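Local coordinates for uncharacterized hypothetical protein (Bacteroides uniformis, PDB 4EIU) that is of unknown function but belongs to the DUF3823 family, whose N-terminal domain is grouped with transthyretin-like folds, at residues Ala179-Glu182 / Arg183-Ser186; Lys193-Glu196 / Gly197-Lys201. All coordinates share one frame; numbering follows the deposited sequence.

Interaction 1. Residues Ala179-Glu182 / Arg183-Ser186; sequences ARDE and RWSS
D181 and R183 are joined by a side-on salt bridge. NE of R183 reaches OD1 of D181 at 3.0 Å and NH2 of R183 reaches OD2 at 2.8 Å, the latter bond using the syn lone pair. Carboxylate and guanidinium planes lie 10° apart, so the two groups are nearly coplanar, although NE meets OD1 some way out of the carboxylate plane. The chain of R183 bends at chi3 (-77°), which folds its head back to the acid two residues earlier. OD1 has a second donor: the backbone N of R183, 3.1 Å away, comes to its anti lone pair, and this bond fixes the carboxylate against the turn. One residue earlier, R180 NE forms a separate salt bridge to E182 OE2, while R180 NH1 is held by the carbonyl of Y177.

Backbone bonding centres on the carbonyl of D181, which accepts three hydrogen bonds. The N of S185 approaches D181 O nearly head-on at 2.8 Å, whereas the N of W184 and OG of S185, the hydroxyl at 2.7 Å, both stand above the carbonyl plane. S185 OG also accepts from the N of V169.

The W184 indole lies against the ion pair: OD2 of D181 approaches CZ3 of W184 obliquely at 3.2 Å, and CH2 sits over one guanidinium face of R183, towards its rim. Y171 meets the indole edge-to-face.

An Asx side chain accepting the amide of residue i+2 while its own carbonyl accepts that of i+3 or i+4 is an Asx motif; D181 does both, leading into strand 186-189.

Interaction 2. Residues Lys193-Glu196 / Gly197-Lys201; sequences KSFE and GLLGK
With CG of F195 anti to its backbone N (chi1 -162°), the ring swings under CB of L198, which the backbone turn holds in place; the chi1 of L198 then brings its CD1 along the CD1 and CE1 side of the ring. CB of L198 stands above the centre of one face, 3.9 Å from the centroid of the F195 ring and 12° off its normal, a CH-pi contact. L199 comes differently, to the edge: its CD2 lies in the ring plane, 3.8 Å from CE2 of F195. The two leucines thus bracket one ring by face and by rim. Beyond them, Y190 meets F195 edge-to-face, and V136, V162 and I165 pack against it, so a loop near the surface buries its phenyl group on the neighbouring strands.

E196 and L199 run side by side, with OE1 of the glutamate 3.6 Å from CD1 of the leucine. The charge itself has its partner outside the turn, where OE2 of E196 forms a salt bridge with R138.

The backbone explains the spacing. L198 N donates to F195 O at 2.7 Å and L199 N to E196 O at 3.3 Å, each donor above the carbonyl plane; a weak bond from L199 N to F195 O adds little.

Such successive three-residue closures mark a short 3-10 turn. It overlaps the end of the type I turn K193-E196 and the start of the type II turn L198-K201, where G200 takes the positive phi (78°) of the third position.

Overall arrangement
Followed from the N terminus, the chain leaves strand 162-170, makes the turn of interaction 1, and enters strand 186-189, which pairs antiparallel with 162-170. D181 and S186 bond through their backbones to V169 and F167 of that partner strand, so the turn closes the long loop between the two. Interaction 2 follows in the next loop, between strands 186-189 and 202-206, and lies against strands 129-138 and 162-170. The two contacts run in series, neither nested nor crossing. The centres of interactions 1 and 2 lie about 24 Å apart. The nearest atoms of interactions 1 and 2 are about 12 Å apart, without touching. One strand, 162-170, is thus met by both turns, which flank strand 186-189 along the chain.

Interaction 1. Residues Ala179-Glu182 / Arg183-Ser186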
loop_
_atom_site.group_PDB
_atom_site.type_symbol
_atom_site.label_atom_id
_atom_site.label_comp_id
_atom_site.label_asym_id
_atom_site.label_seq_id
_atom_site.Cartn_x
_atom_site.Cartn_y
_atom_site.Cartn_z
ATOM N N ALA A 179 10.298 -3.206 8.413
ATOM C CA ALA A 179 10.680 -3.531 9.774
ATOM C C ALA A 179 10.502 -5.024 10.099
ATOM O O ALA A 179 10.620 -5.424 11.243
ATOM C CB ALA A 179 9.890 -2.652 10.757
ATOM N N ARG A 180 10.262 -5.857 9.093
ATOM C CA ARG A 180 9.934 -7.233 9.333
ATOM C C ARG A 180 11.091 -7.863 10.101
ATOM O O ARG A 180 12.242 -7.518 9.849
ATOM C CB ARG A 180 9.722 -7.983 8.030
ATOM C CG ARG A 180 10.949 -8.073 7.120
ATOM C CD ARG A 180 10.577 -8.565 5.732
ATOM N NE ARG A 180 11.748 -8.739 4.879
ATOM C CZ ARG A 180 12.458 -7.756 4.320
ATOM N NH1 ARG A 180 12.153 -6.471 4.497
ATOM N NH2 ARG A 180 13.506 -8.067 3.561
ATOM N N ASP A 181 10.761 -8.729 11.052
ATOM C CA ASP A 181 11.745 -9.649 11.652
ATOM C C ASP A 181 11.616 -10.992 10.915
ATOM O O ASP A 181 10.582 -11.693 10.987
ATOM C CB ASP A 181 11.517 -9.804 13.154
ATOM C CG ASP A 181 12.751 -10.335 13.873
ATOM O OD1 ASP A 181 13.315 -11.364 13.410
ATOM O OD2 ASP A 181 13.149 -9.729 14.892
ATOM N N GLU A 182 12.681 -11.327 10.193
ATOM C CA GLU A 182 12.730 -12.562 9.400
ATOM C C GLU A 182 12.833 -13.861 10.202
ATOM O O GLU A 182 12.711 -14.945 9.632
ATOM C CB GLU A 182 13.876 -12.479 8.401
ATOM C CG GLU A 182 13.697 -11.336 7.402
ATOM C CD GLU A 182 14.058 -11.724 5.991
ATOM O OE1 GLU A 182 14.982 -12.534 5.814
ATOM O OE2 GLU A 182 13.408 -11.214 5.048
ATOM N N ARG A 183 13.050 -13.775 11.512
ATOM C CA ARG A 183 13.004 -14.983 12.352
ATOM C C ARG A 183 11.571 -15.513 12.485
ATOM O O ARG A 183 11.335 -16.732 12.600
ATOM C CB ARG A 183 13.543 -14.681 13.759
ATOM C CG ARG A 183 14.999 -14.244 13.817
ATOM C CD ARG A 183 15.425 -13.880 15.242
ATOM N NE ARG A 183 14.928 -12.553 15.629
ATOM C CZ ARG A 183 15.444 -11.803 16.605
ATOM N NH1 ARG A 183 16.496 -12.213 17.319
ATOM N NH2 ARG A 183 14.913 -10.613 16.866
ATOM N N TRP A 184 10.618 -14.583 12.506
ATOM C CA TRP A 184 9.240 -14.879 12.899
ATOM C C TRP A 184 8.210 -14.515 11.861
ATOM O O TRP A 184 7.107 -15.059 11.875
ATOM C CB TRP A 184 8.922 -14.160 14.206
ATOM C CG TRP A 184 9.932 -14.432 15.295
ATOM C CD1 TRP A 184 10.359 -15.669 15.766
ATOM C CD2 TRP A 184 10.664 -13.436 16.101
ATOM N NE1 TRP A 184 11.288 -15.515 16.773
ATOM C CE2 TRP A 184 11.514 -14.199 17.021
ATOM C CE3 TRP A 184 10.701 -12.041 16.142
ATOM C CZ2 TRP A 184 12.353 -13.575 17.942
ATOM C CZ3 TRP A 184 11.543 -11.419 17.074
ATOM C CH2 TRP A 184 12.353 -12.174 17.954
ATOM N N SER A 185 8.542 -13.588 10.979
ATOM C CA SER A 185 7.644 -13.247 9.873
ATOM C C SER A 185 7.391 -14.503 9.014
ATOM O O SER A 185 8.251 -15.394 8.915
ATOM C CB SER A 185 8.220 -12.103 9.039
ATOM O OG SER A 185 8.284 -10.913 9.817
ATOM N N SER A 186 6.193 -14.594 8.446
ATOM C CA SER A 186 5.810 -15.748 7.667
ATOM C C SER A 186 5.008 -15.320 6.467
ATOM O O SER A 186 4.692 -14.137 6.296
ATOM C CB SER A 186 5.023 -16.754 8.515
ATOM O OG SER A 186 3.709 -16.307 8.832
#

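Interaction 2. Residues Lys193-Glu196 / Gly197-Lys201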
loop_
_atom_site.group_PDB
_atom_site.type_symbol
_atom_site.label_atom_id
_atom_site.label_comp_id
_atom_site.label_asym_id
_atom_site.label_seq_id
_atom_site.Cartn_x
_atom_site.Cartn_y
_atom_site.Cartn_z
ATOM N N LYS A 193 -4.517 -18.471 -9.997
ATOM C CA LYS A 193 -5.705 -17.871 -9.362
ATOM C C LYS A 193 -6.272 -18.626 -8.164
ATOM O O LYS A 193 -7.423 -18.416 -7.821
ATOM C CB LYS A 193 -6.819 -17.601 -10.395
ATOM C CG LYS A 193 -7.616 -18.771 -10.932
ATOM C CD LYS A 193 -8.553 -18.292 -12.047
ATOM C CE LYS A 193 -8.853 -19.405 -13.058
ATOM N NZ LYS A 193 -9.737 -20.500 -12.568
ATOM N N SER A 194 -5.457 -19.428 -7.487
ATOM C CA SER A 194 -5.978 -20.350 -6.448
ATOM C C SER A 194 -6.452 -19.655 -5.156
ATOM O O SER A 194 -7.064 -20.284 -4.313
ATOM C CB SER A 194 -4.924 -21.396 -6.089
ATOM O OG SER A 194 -3.763 -20.720 -5.629
ATOM N N PHE A 195 -6.157 -18.373 -4.977
ATOM C CA PHE A 195 -6.747 -17.616 -3.875
ATOM C C PHE A 195 -8.226 -17.232 -4.037
ATOM O O PHE A 195 -8.867 -16.882 -3.026
ATOM C CB PHE A 195 -5.980 -16.306 -3.623
ATOM C CG PHE A 195 -6.265 -15.721 -2.270
ATOM C CD1 PHE A 195 -5.616 -16.214 -1.147
ATOM C CD2 PHE A 195 -7.222 -14.725 -2.106
ATOM C CE1 PHE A 195 -5.902 -15.720 0.118
ATOM C CE2 PHE A 195 -7.501 -14.209 -0.849
ATOM C CZ PHE A 195 -6.839 -14.715 0.264
ATOM N N GLU A 196 -8.769 -17.258 -5.260
ATOM C CA GLU A 196 -10.146 -16.779 -5.510
ATOM C C GLU A 196 -11.168 -17.338 -4.534
ATOM O O GLU A 196 -11.990 -16.601 -3.997
ATOM C CB GLU A 196 -10.612 -17.091 -6.942
ATOM C CG GLU A 196 -10.033 -16.205 -8.022
ATOM C CD GLU A 196 -10.306 -14.714 -7.801
ATOM O OE1 GLU A 196 -11.487 -14.295 -7.755
ATOM O OE2 GLU A 196 -9.326 -13.953 -7.661
ATOM N N GLY A 197 -11.130 -18.646 -4.304
ATOM C CA GLY A 197 -12.034 -19.266 -3.339
ATOM C C GLY A 197 -11.842 -18.843 -1.887
ATOM O O GLY A 197 -12.686 -19.134 -1.055
ATOM N N LEU A 198 -10.737 -18.163 -1.566
ATOM C CA LEU A 198 -10.462 -17.716 -0.193
ATOM C C LEU A 198 -10.800 -16.242 0.050
ATOM O O LEU A 198 -10.725 -15.772 1.189
ATOM C CB LEU A 198 -8.992 -17.991 0.183
ATOM C CG LEU A 198 -8.514 -19.444 0.200
ATOM C CD1 LEU A 198 -7.003 -19.555 0.343
ATOM C CD2 LEU A 198 -9.199 -20.238 1.305
ATOM N N LEU A 199 -11.159 -15.501 -1.005
ATOM C CA LEU A 199 -11.584 -14.118 -0.836
ATOM C C LEU A 199 -12.761 -14.049 0.108
ATOM O O LEU A 199 -13.713 -14.783 -0.046
ATOM C CB LEU A 199 -11.935 -13.453 -2.179
ATOM C CG LEU A 199 -10.744 -13.076 -3.051
ATOM C CD1 LEU A 199 -11.237 -12.847 -4.479
ATOM C CD2 LEU A 199 -9.976 -11.847 -2.551
ATOM N N GLY A 200 -12.668 -13.200 1.127
ATOM C CA GLY A 200 -13.752 -13.027 2.073
ATOM C C GLY A 200 -13.872 -14.128 3.117
ATOM O O GLY A 200 -14.761 -14.048 3.932
ATOM N N LYS A 201 -13.011 -15.154 3.075
ATOM C CA LYS A 201 -12.932 -16.173 4.125
ATOM C C LYS A 201 -11.723 -15.927 5.076
ATOM O O LYS A 201 -10.797 -15.158 4.777
ATOM C CB LYS A 201 -12.915 -17.592 3.503
ATOM C CG LYS A 201 -14.118 -17.890 2.601
ATOM C CD LYS A 201 -14.616 -19.333 2.656
#